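Local atomic coordinates of ABC transporter periplasmic peptide-binding protein (Pseudoalteromonas, PDB entry 4QFL), a protein that binds dipeptides in the periplasm, here alanine-phenylalanine, and probably hands them to an ABC transporter for uptake. Residues 265-270 against 382-387; 284-289 against 505-510; 469-474 against 488-493. All blocks are in the same frame, centred on the assembly; numbering follows the deposited sequence. Where two conformers were deposited one is given.

Overall arrangement
Interactions 1 and 2 sit side by side, their centres 9 Å apart, and both reach the long strand 500-513, which pairs with strand 264-266 as well as with 282-287. They touch directly: Pro268 CD packs on Phe509 O at 3.6 Å, and Ile384 CD1 on Arg508 NE at 3.7 Å. Interaction 1 meets the bound dipeptide itself, through Arg383 and Tyr385 at the phenylalanine carboxylate, whereas in interaction 2 the side chain of Arg508 stays about 9 Å from that phenylalanine. Interaction 3 lies apart, its centre 31 Å from that of interaction 1 and its nearest atoms about 8 Å from interaction 2; its helix 480-497 is followed in the chain by strand 500-513.

Interaction 1: residues 265-270 against 382-387; sequences TAHPSS and SRIYNP. With PHE (phenylalanine), chain D.
His267 packs against Ser382 and Arg383 in the loop that carries the carboxylate-binding arginine of this periplasmic solute-binding protein. The tight part lies over one face of the imidazole. Ser382 O and Arg383 NH1 both stand over that face, each offset toward the ring's rim, with NH1 3.3 Å from His267 NE2. The ring and guanidinium planes are 49° apart, so the two groups are neither stacked nor perpendicular. Ile384 CG1 touches His267 CE1 at 3.9 Å. Arg383 is bent at chi2 and chi3, which folds its guanidinium back so that NH1 bonds Ser382 O while NE and NH2 face the ligand; NH1 also forms a salt bridge with Glu36. Even on this side a water bridges His267 NE2 and Arg383 NH2. A type I turn from Arg383 to Asn386 brings Tyr385 to the same ligand carboxylate.

The other half is looser and largely mediated by water. One water joins His267 ND1 to Ser382 OG, lying in the plane of the imidazole at its edge, and a second links Ser382 OG, weakly, to Ser270 N. Another spans the gap between Pro387 O and, again weakly, Ser270 N. Direct contact at this end comes from Ser270 OG against Pro387 CB, 3.3 Å away.

At the ligand, Arg383 NE gives phenylalanine O a nearly straight bond (3.0 Å, 163°), NH2 reaches OXT at 3.0 Å, and Tyr385 OH donates to the same O at 2.6 Å.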
# COMPACT_ATOMS: atom_id res chain seq x y z
N THR A 265 12.87 -6.17 -12.69
CA THR A 265 13.22 -4.91 -12.06
C THR A 265 11.99 -4.14 -11.61
O THR A 265 11.18 -3.71 -12.41
CB THR A 265 14.05 -4.02 -12.99
OG1 THR A 265 15.41 -4.45 -12.94
CG2 THR A 265 13.99 -2.58 -12.53
N ALA A 266 11.88 -3.97 -10.30
CA ALA A 266 10.80 -3.21 -9.70
C ALA A 266 10.97 -1.74 -10.03
O ALA A 266 12.08 -1.21 -10.04
CB ALA A 266 10.80 -3.40 -8.19
N HIS A 267 9.84 -1.09 -10.30
CA HIS A 267 9.80 0.35 -10.50
C HIS A 267 10.98 0.87 -11.30
O HIS A 267 11.85 1.55 -10.75
CB HIS A 267 9.73 1.07 -9.15
CG HIS A 267 8.61 0.61 -8.27
ND1 HIS A 267 7.34 1.13 -8.37
CD2 HIS A 267 8.56 -0.32 -7.29
CE1 HIS A 267 6.55 0.54 -7.48
NE2 HIS A 267 7.28 -0.34 -6.81
N PRO A 268 11.04 0.55 -12.61
CA PRO A 268 12.12 1.04 -13.47
C PRO A 268 12.15 2.57 -13.54
O PRO A 268 11.11 3.22 -13.61
CB PRO A 268 11.78 0.45 -14.84
CG PRO A 268 10.34 0.12 -14.78
CD PRO A 268 10.09 -0.29 -13.36
N SER A 269 13.35 3.14 -13.50
CA SER A 269 13.51 4.59 -13.55
C SER A 269 13.07 5.18 -14.89
O SER A 269 13.55 4.77 -15.95
CB SER A 269 14.96 4.98 -13.25
OG SER A 269 15.35 4.55 -11.96
N SER A 270 12.18 6.16 -14.83
CA SER A 270 11.64 6.81 -16.03
C SER A 270 12.71 7.16 -17.02
O SER A 270 12.55 6.95 -18.21
CB SER A 270 10.94 8.10 -15.66
OG SER A 270 10.14 7.92 -14.52
N SER A 382 11.49 5.19 -6.48
CA SER A 382 10.37 5.33 -7.41
C SER A 382 9.13 4.56 -6.93
O SER A 382 9.24 3.42 -6.49
CB SER A 382 10.80 4.81 -8.79
OG SER A 382 9.71 4.85 -9.69
N ARG A 383 7.96 5.19 -7.01
CA ARG A 383 6.69 4.53 -6.70
C ARG A 383 5.77 4.72 -7.89
O ARG A 383 6.00 5.61 -8.72
CB ARG A 383 6.01 5.14 -5.46
CG ARG A 383 6.94 5.55 -4.33
CD ARG A 383 7.71 4.38 -3.78
NE ARG A 383 6.85 3.29 -3.33
CZ ARG A 383 7.09 2.00 -3.56
NH1 ARG A 383 8.15 1.62 -4.27
NH2 ARG A 383 6.25 1.08 -3.11
N ILE A 384 4.73 3.91 -7.97
CA ILE A 384 3.78 4.04 -9.07
C ILE A 384 3.26 5.47 -9.16
O ILE A 384 3.16 6.03 -10.25
CB ILE A 384 2.59 3.11 -8.88
CG1 ILE A 384 3.06 1.66 -8.83
CG2 ILE A 384 1.58 3.30 -10.00
CD1 ILE A 384 1.98 0.71 -8.41
N TYR A 385 2.91 6.04 -8.02
CA TYR A 385 2.29 7.36 -8.01
C TYR A 385 3.28 8.51 -8.13
O TYR A 385 2.88 9.66 -8.28
CB TYR A 385 1.43 7.52 -6.76
CG TYR A 385 2.12 7.11 -5.48
CD1 TYR A 385 2.91 8.01 -4.79
CD2 TYR A 385 1.98 5.83 -4.97
CE1 TYR A 385 3.55 7.65 -3.62
CE2 TYR A 385 2.61 5.46 -3.81
CZ TYR A 385 3.39 6.37 -3.13
OH TYR A 385 4.02 6.01 -1.97
N ASN A 386 4.57 8.21 -8.07
CA ASN A 386 5.59 9.24 -8.18
C ASN A 386 6.97 8.67 -8.50
O ASN A 386 7.69 8.22 -7.62
CB ASN A 386 5.65 10.09 -6.90
CG ASN A 386 6.53 11.32 -7.07
OD1 ASN A 386 7.37 11.37 -7.96
ND2 ASN A 386 6.32 12.31 -6.23
N PRO A 387 7.32 8.70 -9.86
CA PRO A 387 8.60 8.04 -10.15
C PRO A 387 9.89 8.80 -9.79
O PRO A 387 10.97 8.23 -9.89
CB PRO A 387 8.55 7.78 -11.66
CG PRO A 387 7.83 8.94 -12.20
CD PRO A 387 6.73 9.17 -11.22
N PHE D . 1.98 2.19 0.53
CA PHE D . 2.94 3.22 0.14
C PHE D . 3.84 2.69 -0.95
O PHE D . 4.25 3.43 -1.83
CB PHE D . 3.80 3.62 1.33
CG PHE D . 3.07 4.41 2.37
CD1 PHE D . 2.29 5.50 2.01
CD2 PHE D . 3.18 4.08 3.70
CE1 PHE D . 1.63 6.23 2.95
CE2 PHE D . 2.52 4.81 4.65
CZ PHE D . 1.75 5.89 4.28
OXT PHE D . 4.19 1.51 -0.96
O HOH W 1 6.23 -1.45 -4.21
O HOH W 2 7.50 3.05 -10.34
O HOH W 3 10.05 5.23 -12.60
O HOH W 4 12.82 7.24 -11.77

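Interaction 2: residues 284-289 against 505-510; sequences VERETN and HGMRFQ. With GOL (glycerol), chain E.
Glu285 and Glu287 pair with Gln510 and Arg508 in an antiparallel beta ladder, the strand axes 4.8 Å apart and their directions 169° from each other. Four backbone hydrogen bonds hold it: two join Glu285 to Gln510, and two join Glu287 to Arg508, the shortest from Arg508 N to Glu287 O at 2.8 Å. Between them Arg286 and Phe509 form the non-hydrogen-bonded pair, where Phe509 CA approaches Glu285 O in a CA-H...O contact.

Apolar and aromatic packing lies on the face of Arg286 and Phe509. The extended arginine, its CG anti to the backbone N (chi1 171°), runs alongside the ring; Arg286 CG is 3.6 Å from Phe509 CE1, and NH1 meets the ring edge in its plane, the guanidinium turned 88° to it. Asn330 OD1 holds Arg286 NH2. Met507 curls back to bring CE against Arg286 CG, and Val284 CG1 brushes Phe509 CD1. With an alanine in place of Phe509, the arginine's aliphatic chain would probably lose its flanking wall.

Polar side chains occupy the other face. Glu287 OE2 and Arg508 NH1 both reach Gly522, at its N and O respectively, while Glu285 and Gln510 lie side by side.

A glycerol, probably from the crystallisation liquor, bridges the two segments past the paired residues: Asn289 N donates to its O2 at 2.9 Å, and O2 donates to Gly506 O at 2.7 Å.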
# COMPACT_ATOMS: atom_id res chain seq x y z
N VAL A 284 8.90 -4.42 -21.07
CA VAL A 284 8.47 -3.46 -20.07
C VAL A 284 6.95 -3.35 -20.13
O VAL A 284 6.39 -2.91 -21.15
CB VAL A 284 9.16 -2.11 -20.25
CG1 VAL A 284 8.85 -1.19 -19.07
CG2 VAL A 284 10.65 -2.30 -20.42
N GLU A 285 6.29 -3.79 -19.07
CA GLU A 285 4.84 -3.72 -19.03
C GLU A 285 4.43 -2.36 -18.52
O GLU A 285 5.14 -1.75 -17.74
CB GLU A 285 4.26 -4.79 -18.12
CG GLU A 285 4.50 -6.20 -18.57
CD GLU A 285 4.07 -7.21 -17.51
OE1 GLU A 285 2.84 -7.41 -17.35
OE2 GLU A 285 4.96 -7.78 -16.83
N ARG A 286 3.27 -1.90 -18.96
CA ARG A 286 2.79 -0.56 -18.67
C ARG A 286 1.29 -0.67 -18.47
O ARG A 286 0.55 -0.86 -19.43
CB ARG A 286 3.10 0.34 -19.88
CG ARG A 286 2.47 1.71 -19.85
CD ARG A 286 2.65 2.43 -21.18
NE ARG A 286 2.07 3.76 -21.13
CZ ARG A 286 2.76 4.89 -21.16
NH1 ARG A 286 4.08 4.87 -21.27
NH2 ARG A 286 2.13 6.05 -21.08
N GLU A 287 0.82 -0.59 -17.23
CA GLU A 287 -0.59 -0.82 -16.98
C GLU A 287 -1.24 0.33 -16.21
O GLU A 287 -0.58 1.01 -15.42
CB GLU A 287 -0.78 -2.11 -16.20
CG GLU A 287 0.02 -3.27 -16.73
CD GLU A 287 -0.22 -4.56 -15.95
OE1 GLU A 287 0.35 -5.60 -16.36
OE2 GLU A 287 -0.96 -4.54 -14.93
N THR A 288 -2.54 0.53 -16.44
CA THR A 288 -3.29 1.49 -15.66
C THR A 288 -3.45 0.97 -14.24
O THR A 288 -3.47 -0.24 -14.01
CB THR A 288 -4.68 1.74 -16.26
OG1 THR A 288 -5.36 2.70 -15.46
CG2 THR A 288 -5.50 0.47 -16.28
N ASN A 289 -3.56 1.89 -13.28
CA ASN A 289 -3.53 1.49 -11.87
C ASN A 289 -4.15 2.56 -10.98
O ASN A 289 -4.00 3.75 -11.23
CB ASN A 289 -2.09 1.16 -11.46
CG ASN A 289 -1.95 0.87 -9.98
OD1 ASN A 289 -1.84 1.79 -9.17
ND2 ASN A 289 -1.92 -0.41 -9.62
N HIS A 505 -1.64 10.82 -11.22
CA HIS A 505 -1.77 9.38 -11.10
C HIS A 505 -0.79 8.75 -12.09
O HIS A 505 -0.81 9.09 -13.27
CB HIS A 505 -3.20 8.95 -11.41
CG HIS A 505 -4.23 9.76 -10.68
ND1 HIS A 505 -4.93 10.78 -11.27
CD2 HIS A 505 -4.68 9.68 -9.41
CE1 HIS A 505 -5.77 11.30 -10.39
NE2 HIS A 505 -5.64 10.65 -9.26
N GLY A 506 0.06 7.85 -11.60
CA GLY A 506 1.07 7.22 -12.44
C GLY A 506 0.62 5.96 -13.16
O GLY A 506 -0.43 5.38 -12.84
N MET A 507 1.41 5.54 -14.15
CA MET A 507 1.26 4.23 -14.78
C MET A 507 2.11 3.23 -14.01
O MET A 507 3.14 3.59 -13.44
CB MET A 507 1.72 4.26 -16.25
CG MET A 507 0.82 5.08 -17.17
SD MET A 507 -0.80 4.32 -17.32
CE MET A 507 -0.32 2.73 -17.94
N ARG A 508 1.66 1.98 -13.96
CA ARG A 508 2.42 0.93 -13.30
C ARG A 508 3.37 0.25 -14.28
O ARG A 508 2.92 -0.41 -15.21
CB ARG A 508 1.45 -0.08 -12.68
CG ARG A 508 2.11 -1.07 -11.75
CD ARG A 508 1.10 -1.96 -11.07
NE ARG A 508 1.70 -2.63 -9.93
CZ ARG A 508 1.01 -3.25 -8.98
NH1 ARG A 508 -0.31 -3.29 -9.06
NH2 ARG A 508 1.64 -3.81 -7.96
N PHE A 509 4.68 0.42 -14.09
CA PHE A 509 5.68 -0.18 -14.98
C PHE A 509 6.45 -1.32 -14.31
O PHE A 509 6.69 -1.30 -13.11
CB PHE A 509 6.73 0.84 -15.42
CG PHE A 509 6.22 1.91 -16.34
CD1 PHE A 509 6.15 1.68 -17.71
CD2 PHE A 509 5.86 3.16 -15.85
CE1 PHE A 509 5.70 2.67 -18.56
CE2 PHE A 509 5.41 4.16 -16.69
CZ PHE A 509 5.33 3.91 -18.06
N GLN A 510 6.86 -2.30 -15.10
CA GLN A 510 7.83 -3.29 -14.65
C GLN A 510 8.68 -3.81 -15.80
O GLN A 510 8.16 -4.14 -16.86
CB GLN A 510 7.16 -4.46 -13.96
CG GLN A 510 8.14 -5.52 -13.49
CD GLN A 510 7.46 -6.59 -12.70
OE1 GLN A 510 6.92 -7.54 -13.27
NE2 GLN A 510 7.44 -6.44 -11.38
C1 GOL E . -4.74 5.92 -13.67
O1 GOL E . -4.69 6.18 -12.29
C2 GOL E . -3.34 5.89 -14.26
O2 GOL E . -2.77 4.62 -14.06
C3 GOL E . -3.43 6.18 -15.76
O3 GOL E . -4.44 5.37 -16.34
O HOH W 5 7.89 -6.72 -17.33

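Interaction 3: residues 469-474 against 488-493; sequences LLLTKA and DAAQSM
Leu470 carries most of this helix-helix contact, its branched end set against Ala489, Ala490 and Met493 of the facing helix. The axes of the two short segments run antiparallel, 161° between their directions and 9.7 Å apart at closest approach. CG of Leu470 lies anti to the carbonyl carbon (chi1 -71°), and its CB is directed toward the facing helix. Both methyls are used. CD1 goes deeper, sitting 3.7 Å from the backbone N of Ala490 and 3.8 Å from Ala489 CB, while CD2 touches the same Ala489 CB at 3.9 Å. The small alanines let the leucine approach the backbone of 488-493, and the CA atoms of Leu470 and Ala490 come within 6.5 Å.

Met493, one helical turn beyond Ala489, meets CD1 of Leu470 from another side. A bend at chi3 (-63°) directs its terminal methyl at the leucine, Met493 CE to Leu470 CD1 being 3.5 Å. The two side chains meet at a slant. Tyr486, from the same helix, also packs on Leu470.

Next along the chain, Leu471 adds a lighter touch: its CD2 is 4.4 Å from Ala490 CB, and the side chain also rests on Phe444. As a neighbour from helix 465-475, Phe467 packs on both Ala490 and Met493, extending the same apolar seam.

No polar group joins the two segments directly. Helices 465-475 and 480-497, consecutive in the chain and linked by a short connection, thus form an antiparallel helical hairpin with an apolar interface of leucine, alanine and methionine.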
# COMPACT_ATOMS: atom_id res chain seq x y z
N LEU A 469 -16.97 11.34 9.36
CA LEU A 469 -18.39 11.04 9.40
C LEU A 469 -18.88 10.71 7.99
O LEU A 469 -19.69 9.81 7.81
CB LEU A 469 -19.18 12.20 10.00
CG LEU A 469 -20.64 11.89 10.28
CD1 LEU A 469 -20.75 10.62 11.10
CD2 LEU A 469 -21.25 13.05 11.00
N LEU A 470 -18.38 11.44 7.00
CA LEU A 470 -18.70 11.10 5.61
C LEU A 470 -18.27 9.68 5.29
O LEU A 470 -18.98 8.95 4.61
CB LEU A 470 -18.02 12.08 4.65
CG LEU A 470 -18.54 13.51 4.61
CD1 LEU A 470 -17.66 14.40 3.73
CD2 LEU A 470 -19.98 13.51 4.12
N LEU A 471 -17.10 9.29 5.79
CA LEU A 471 -16.57 7.97 5.50
C LEU A 471 -17.45 6.89 6.14
O LEU A 471 -17.74 5.86 5.54
CB LEU A 471 -15.12 7.86 5.97
CG LEU A 471 -14.11 8.89 5.46
CD1 LEU A 471 -12.69 8.51 5.84
CD2 LEU A 471 -14.21 9.06 3.96
N THR A 472 -17.88 7.15 7.37
CA THR A 472 -18.70 6.21 8.09
C THR A 472 -20.05 5.98 7.42
O THR A 472 -20.51 4.84 7.29
CB THR A 472 -18.94 6.71 9.51
OG1 THR A 472 -17.67 6.82 10.16
CG2 THR A 472 -19.83 5.75 10.28
N LYS A 473 -20.68 7.06 6.98
CA LYS A 473 -21.97 6.96 6.32
C LYS A 473 -21.86 6.17 5.02
O LYS A 473 -22.73 5.36 4.70
CB LYS A 473 -22.57 8.35 6.11
CG LYS A 473 -22.75 9.11 7.41
CD LYS A 473 -23.43 10.45 7.22
CE LYS A 473 -23.70 11.12 8.56
NZ LYS A 473 -24.57 12.32 8.41
N ALA A 474 -20.77 6.39 4.29
CA ALA A 474 -20.50 5.66 3.05
C ALA A 474 -20.30 4.18 3.32
O ALA A 474 -20.49 3.35 2.44
CB ALA A 474 -19.27 6.24 2.35
N ASP A 488 -18.46 11.72 -2.98
CA ASP A 488 -18.43 13.02 -3.63
C ASP A 488 -18.13 14.12 -2.63
O ASP A 488 -17.28 14.99 -2.87
CB ASP A 488 -19.76 13.32 -4.32
CG ASP A 488 -19.96 12.52 -5.59
OD1 ASP A 488 -18.97 11.99 -6.10
OD2 ASP A 488 -21.10 12.44 -6.09
N ALA A 489 -18.84 14.10 -1.51
CA ALA A 489 -18.67 15.16 -0.52
C ALA A 489 -17.26 15.09 0.04
O ALA A 489 -16.66 16.12 0.37
CB ALA A 489 -19.72 15.02 0.58
N ALA A 490 -16.73 13.87 0.14
CA ALA A 490 -15.40 13.67 0.70
C ALA A 490 -14.32 14.25 -0.20
O ALA A 490 -13.37 14.89 0.26
CB ALA A 490 -15.14 12.19 0.94
N GLN A 491 -14.46 14.02 -1.51
CA GLN A 491 -13.48 14.53 -2.45
C GLN A 491 -13.47 16.05 -2.42
O GLN A 491 -12.41 16.68 -2.49
CB GLN A 491 -13.76 14.03 -3.86
CG GLN A 491 -13.49 12.56 -4.04
CD GLN A 491 -14.06 12.01 -5.32
OE1 GLN A 491 -13.40 12.04 -6.36
NE2 GLN A 491 -15.28 11.50 -5.27
N SER A 492 -14.65 16.64 -2.32
CA SER A 492 -14.78 18.09 -2.28
C SER A 492 -14.11 18.72 -1.06
O SER A 492 -13.44 19.76 -1.16
CB SER A 492 -16.26 18.49 -2.33
OG SER A 492 -16.80 18.17 -3.59
N MET A 493 -14.29 18.08 0.09
CA MET A 493 -13.75 18.58 1.35
C MET A 493 -12.23 18.59 1.30
O MET A 493 -11.59 19.54 1.75
CB MET A 493 -14.26 17.73 2.52
CG MET A 493 -14.05 18.39 3.87
SD MET A 493 -14.74 17.48 5.26
CE MET A 493 -16.48 17.52 4.86